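Long-range contacts in dehalogenase (Rhodospirillaceae, PDB 6A41), which probably catalyses removal of halogen from an organohalogen substrate, on a Rossmann fold of the short-chain dehydrogenase/reductase type: residues 6-11 with 77-82; 129-134 with 170-175. One frame throughout, in Å; residues are numbered along the deposited sequence.

Contact 1 of 2, residues 6-11 with 77-82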
loop_
_atom_site.group_PDB
_atom_site.type_symbol
_atom_site.label_atom_id
_atom_site.label_comp_id
_atom_site.label_asym_id
_atom_site.label_seq_id
_atom_site.Cartn_x
_atom_site.Cartn_y
_atom_site.Cartn_z
ATOM N N ARG A 6 2.174 -16.465 28.871
ATOM C CA ARG A 6 2.765 -16.582 27.526
ATOM C C ARG A 6 4.265 -16.465 27.675
ATOM O O ARG A 6 4.713 -15.538 28.351
ATOM C CB ARG A 6 2.234 -15.494 26.559
ATOM C CG ARG A 6 0.742 -15.581 26.240
ATOM C CD ARG A 6 0.439 -16.859 25.439
ATOM N NE ARG A 6 -1.012 -17.077 25.347
ATOM C CZ ARG A 6 -1.716 -17.925 26.093
ATOM N NH1 ARG A 6 -1.154 -18.661 27.043
ATOM N NH2 ARG A 6 -3.027 -18.009 25.916
ATOM N N VAL A 7 5.003 -17.339 27.021
ATOM C CA VAL A 7 6.467 -17.321 27.000
ATOM C C VAL A 7 6.883 -16.549 25.736
ATOM O O VAL A 7 6.547 -17.011 24.583
ATOM C CB VAL A 7 7.073 -18.782 26.952
ATOM C CG1 VAL A 7 8.584 -18.728 26.861
ATOM C CG2 VAL A 7 6.597 -19.557 28.180
ATOM N N ILE A 8 7.556 -15.407 25.956
ATOM C CA ILE A 8 7.961 -14.522 24.875
ATOM C C ILE A 8 9.487 -14.504 24.812
ATOM O O ILE A 8 10.115 -14.144 25.798
ATOM C CB ILE A 8 7.423 -13.137 25.126
ATOM C CG1 ILE A 8 5.908 -13.298 25.128
ATOM C CG2 ILE A 8 7.830 -12.181 24.024
ATOM C CD1 ILE A 8 5.165 -12.082 25.265
ATOM N N LEU A 9 10.072 -14.820 23.668
ATOM C CA LEU A 9 11.514 -14.716 23.527
ATOM C C LEU A 9 11.815 -13.446 22.757
ATOM O O LEU A 9 11.317 -13.276 21.638
ATOM C CB LEU A 9 11.930 -15.926 22.656
ATOM C CG LEU A 9 13.346 -15.875 22.186
ATOM C CD1 LEU A 9 14.258 -15.762 23.396
ATOM C CD2 LEU A 9 13.614 -17.144 21.303
ATOM N N ILE A 10 12.615 -12.543 23.287
ATOM C CA ILE A 10 12.940 -11.318 22.637
ATOM C C ILE A 10 14.466 -11.392 22.297
ATOM O O ILE A 10 15.288 -11.712 23.152
ATOM C CB ILE A 10 12.740 -10.119 23.540
ATOM C CG1 ILE A 10 11.287 -10.051 24.124
ATOM C CG2 ILE A 10 13.057 -8.798 22.788
ATOM C CD1 ILE A 10 11.074 -9.024 25.224
ATOM N N THR A 11 14.826 -11.175 21.062
ATOM C CA THR A 11 16.202 -11.165 20.659
ATOM C C THR A 11 16.843 -9.784 20.796
ATOM O O THR A 11 16.202 -8.752 20.882
ATOM C CB THR A 11 16.390 -11.633 19.204
ATOM O OG1 THR A 11 15.715 -10.737 18.299
ATOM C CG2 THR A 11 15.782 -12.997 19.038
ATOM N N ILE A 77 7.912 -21.934 23.347
ATOM C CA ILE A 77 7.903 -20.471 23.102
ATOM C C ILE A 77 6.563 -20.065 22.442
ATOM O O ILE A 77 6.220 -20.589 21.376
ATOM C CB ILE A 77 9.094 -20.020 22.211
ATOM C CG1 ILE A 77 10.428 -20.296 22.940
ATOM C CG2 ILE A 77 8.994 -18.553 21.830
ATOM C CD1 ILE A 77 11.614 -20.347 21.962
ATOM N N ASP A 78 5.819 -19.159 23.059
ATOM C CA ASP A 78 4.555 -18.730 22.480
ATOM C C ASP A 78 4.760 -17.640 21.434
ATOM O O ASP A 78 3.936 -17.515 20.487
ATOM C CB ASP A 78 3.625 -18.195 23.546
ATOM C CG ASP A 78 3.098 -19.300 24.448
ATOM O OD1 ASP A 78 2.463 -20.252 23.915
ATOM O OD2 ASP A 78 3.404 -19.303 25.646
ATOM N N ALA A 79 5.738 -16.736 21.646
ATOM C CA ALA A 79 6.017 -15.681 20.714
ATOM C C ALA A 79 7.497 -15.400 20.558
ATOM O O ALA A 79 8.264 -15.397 21.594
ATOM C CB ALA A 79 5.375 -14.378 21.219
ATOM N N LEU A 80 7.920 -15.246 19.320
ATOM C CA LEU A 80 9.254 -14.780 18.993
ATOM C C LEU A 80 9.190 -13.315 18.613
ATOM O O LEU A 80 8.518 -12.963 17.598
ATOM C CB LEU A 80 9.896 -15.582 17.903
ATOM C CG LEU A 80 11.184 -15.097 17.203
ATOM C CD1 LEU A 80 12.289 -15.080 18.278
ATOM C CD2 LEU A 80 11.571 -15.981 16.047
ATOM N N VAL A 81 9.933 -12.475 19.298
ATOM C CA VAL A 81 10.045 -11.101 18.881
ATOM C C VAL A 81 11.413 -10.915 18.265
ATOM O O VAL A 81 12.465 -10.961 19.009
ATOM C CB VAL A 81 9.852 -10.154 20.089
ATOM C CG1 VAL A 81 10.092 -8.733 19.688
ATOM C CG2 VAL A 81 8.486 -10.321 20.710
ATOM N N ASN A 82 11.470 -10.823 16.949
ATOM C CA ASN A 82 12.742 -10.700 16.252
ATOM C C ASN A 82 13.068 -9.180 16.264
ATOM O O ASN A 82 12.564 -8.472 15.446
ATOM C CB ASN A 82 12.641 -11.158 14.834
ATOM C CG ASN A 82 12.788 -12.671 14.626
ATOM O OD1 ASN A 82 11.995 -13.255 13.888
ATOM N ND2 ASN A 82 13.844 -13.205 15.061
HETATM O O HOH W 1 16.127 -11.641 15.732
#
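V7 and D78 open a parallel strand pairing with a bond from backbone to side chain. The amide of V7 gives its hydrogen to OD2 of D78 at 2.9 Å, nearly straight at 171° and on the anti lone pair of the carboxylate; chi1 of -71°, with CG beside D78's own backbone N, brings the carboxylate there. V7 O in turn takes two amides, D78 N at 2.7 Å and the straighter A79 N at 3.1 Å. The ladder then runs L9 N to A79 O (2.8 Å), V81 N to L9 O and T11 N to V81 O. Apolar contacts fall on both faces. On one, I8 CG2 meets V81 CG2 at 3.9 Å; on the other, L9 CD2 touches I77 CD1 (3.8 Å) and also CD1 of L80, which lies alongside and points the same way. At the C-terminal end a water joins T11 OG1 (2.8 Å) to N82 ND2, while OG1 also accepts from N83 N. D78 OD1 forms a salt bridge with R126, and R6 with D227. Helix 214-225 packs on A79 and V81, helix 98-126 on T11 and N82; strands 31-34 and 129-136 flank the pair, which lies centrally in the Rossmann sheet.

Contact 2 of 2, residues 129-134 with 170-175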
loop_
_atom_site.group_PDB
_atom_site.type_symbol
_atom_site.label_atom_id
_atom_site.label_comp_id
_atom_site.label_asym_id
_atom_site.label_seq_id
_atom_site.Cartn_x
_atom_site.Cartn_y
_atom_site.Cartn_z
ATOM N N GLY A 129 1.271 -19.897 17.863
ATOM C CA GLY A 129 2.427 -19.130 17.977
ATOM C C GLY A 129 2.245 -17.741 17.396
ATOM O O GLY A 129 1.271 -17.448 16.699
ATOM N N ARG A 130 3.269 -16.947 17.627
ATOM C CA ARG A 130 3.303 -15.596 17.172
ATOM C C ARG A 130 4.737 -15.286 16.767
ATOM O O ARG A 130 5.686 -15.596 17.513
ATOM C CB ARG A 130 2.925 -14.618 18.282
ATOM C CG ARG A 130 1.578 -14.794 18.846
ATOM C CD ARG A 130 0.621 -14.071 17.946
ATOM N NE ARG A 130 -0.721 -14.116 18.509
ATOM C CZ ARG A 130 -1.551 -15.123 18.472
ATOM N NH1 ARG A 130 -1.293 -16.249 17.813
ATOM N NH2 ARG A 130 -2.715 -14.988 19.011
ATOM N N ILE A 131 4.948 -14.734 15.605
ATOM C CA ILE A 131 6.268 -14.241 15.258
ATOM C C ILE A 131 6.147 -12.722 14.924
ATOM O O ILE A 131 5.281 -12.370 14.066
ATOM C CB ILE A 131 6.802 -14.938 13.984
ATOM C CG1 ILE A 131 6.841 -16.457 13.962
ATOM C CG2 ILE A 131 8.175 -14.395 13.602
ATOM C CD1 ILE A 131 7.891 -17.034 14.729
ATOM N N VAL A 132 6.868 -11.855 15.616
ATOM C CA VAL A 132 6.807 -10.397 15.365
ATOM C C VAL A 132 8.191 -9.918 14.979
ATOM O O VAL A 132 9.166 -10.156 15.722
ATOM C CB VAL A 132 6.264 -9.586 16.543
ATOM C CG1 VAL A 132 6.332 -8.059 16.278
ATOM C CG2 VAL A 132 4.921 -10.119 17.088
ATOM N N PHE A 133 8.325 -9.368 13.776
ATOM C CA PHE A 133 9.530 -8.713 13.375
ATOM C C PHE A 133 9.503 -7.298 13.870
ATOM O O PHE A 133 8.577 -6.485 13.504
ATOM C CB PHE A 133 9.728 -8.811 11.854
ATOM C CG PHE A 133 9.976 -10.211 11.340
ATOM C CD1 PHE A 133 8.931 -11.081 11.128
ATOM C CD2 PHE A 133 11.219 -10.618 10.981
ATOM C CE1 PHE A 133 9.128 -12.365 10.630
ATOM C CE2 PHE A 133 11.428 -11.936 10.508
ATOM C CZ PHE A 133 10.375 -12.795 10.400
ATOM N N VAL A 134 10.483 -6.875 14.603
ATOM C CA VAL A 134 10.533 -5.425 14.928
ATOM C C VAL A 134 11.337 -4.762 13.830
ATOM O O VAL A 134 12.523 -5.071 13.667
ATOM C CB VAL A 134 11.202 -5.104 16.209
ATOM C CG1 VAL A 134 10.956 -3.656 16.588
ATOM C CG2 VAL A 134 10.611 -6.010 17.282
ATOM N N ASP A 170 -1.181 -23.605 10.562
ATOM C CA ASP A 170 -0.860 -24.063 11.910
ATOM C C ASP A 170 -1.200 -23.048 13.013
ATOM O O ASP A 170 -0.732 -23.165 14.133
ATOM C CB ASP A 170 0.584 -24.423 11.925
ATOM C CG ASP A 170 0.855 -25.829 11.276
ATOM O OD1 ASP A 170 -0.132 -26.567 11.009
ATOM O OD2 ASP A 170 2.041 -26.138 11.068
ATOM N N SER A 171 -2.021 -22.058 12.634
ATOM C CA SER A 171 -2.486 -21.004 13.445
ATOM C C SER A 171 -1.383 -20.065 13.981
ATOM O O SER A 171 -1.656 -19.257 14.853
ATOM C CB SER A 171 -3.363 -21.486 14.610
ATOM O OG SER A 171 -4.373 -22.353 14.154
ATOM N N ILE A 172 -0.233 -20.028 13.416
ATOM C CA ILE A 172 0.765 -19.145 13.908
ATOM C C ILE A 172 0.650 -17.867 13.102
ATOM O O ILE A 172 0.578 -17.902 11.851
ATOM C CB ILE A 172 2.107 -19.817 13.605
ATOM C CG1 ILE A 172 2.228 -21.102 14.442
ATOM C CG2 ILE A 172 3.290 -18.895 13.797
ATOM C CD1 ILE A 172 3.245 -21.991 13.829
ATOM N N THR A 173 0.649 -16.719 13.772
ATOM C CA THR A 173 0.619 -15.450 13.004
ATOM C C THR A 173 2.032 -14.883 12.835
ATOM O O THR A 173 2.912 -15.150 13.630
ATOM C CB THR A 173 -0.264 -14.363 13.644
ATOM O OG1 THR A 173 0.334 -13.868 14.848
ATOM C CG2 THR A 173 -1.670 -14.865 13.906
ATOM N N VAL A 174 2.228 -14.136 11.783
ATOM C CA VAL A 174 3.489 -13.520 11.474
ATOM C C VAL A 174 3.175 -12.078 11.055
ATOM O O VAL A 174 2.537 -11.842 10.067
ATOM C CB VAL A 174 4.209 -14.191 10.361
ATOM C CG1 VAL A 174 5.579 -13.584 10.187
ATOM C CG2 VAL A 174 4.393 -15.673 10.589
ATOM N N ASN A 175 3.762 -11.170 11.777
ATOM C CA ASN A 175 3.575 -9.714 11.536
ATOM C C ASN A 175 4.898 -8.960 11.766
ATOM O O ASN A 175 5.871 -9.500 12.349
ATOM C CB ASN A 175 2.540 -9.181 12.531
ATOM C CG ASN A 175 1.166 -9.752 12.289
ATOM O OD1 ASN A 175 0.641 -10.529 13.160
ATOM N ND2 ASN A 175 0.611 -9.543 11.185
HETATM O O HOH W 2 -1.604 -19.096 17.580
HETATM O O HOH W 3 2.560 -11.986 15.023
#
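I131 and V174 pair across neighbouring parallel strands of the Rossmann sheet, 129-136 and 172-179, whose connection contains helices 147-158 and 160-167. I131 O accepts N175 N at 3.0 Å, nearly straight at 168°, and F133 N reaches N175 O at 2.8 Å. One face is tightly packed: CE1 of the F133 ring meets V174 CG1 edge-on, in the ring plane, at 3.8 Å, and I172 CG1 lies 3.8 Å from G129 N. Helix 160-167 covers V174 and F133, and helix 98-126 covers I131 and I172. The face of R130 and T173 is wetter. G129 O is gripped from opposite faces of its plane by T173 N (3.1 Å) and R130 NH1 (3.0 Å), and a water links G129 N to S171 O. The R130 chain, bent at chi2 (-84°), passes its CD 3.1 Å from T173 OG1 and lays one face of the guanidinium over T173 CG2, while NH2 bonds to S226 O. An alanine in place of R130 is likely to leave S226 O without this donor and G129 O with one grip fewer. On this face a second water lies 2.9 Å from both T173 OG1 and I131 O. Apolar packing thus serves the helix-covered face, while side chain and water reinforce the backbone bonds on the other.

Overall arrangement
Contacts 1 and 2 are two pairings in one parallel sheet, largely buried in both cases, with centres about 10 Å apart. They are linked by the pairing of strands 79-83 and 129-136, through probable hydrogen bonds from N82 N to V132 O and from V134 N to N82 O, so four strands run side by side. Contact 1 spans the middle of the sheet, where the chain crosses between its two halves in the order 3-2-1-4-5-6-7; contact 2 lies nearer strand 236-239, outermost within the chain. Both place a charged side chain near their N-terminal end, but differently: D78 accepts an amide from the opposite strand, whereas R130 donates to the carbonyl of its own neighbour G129, which also accepts T173 N from across.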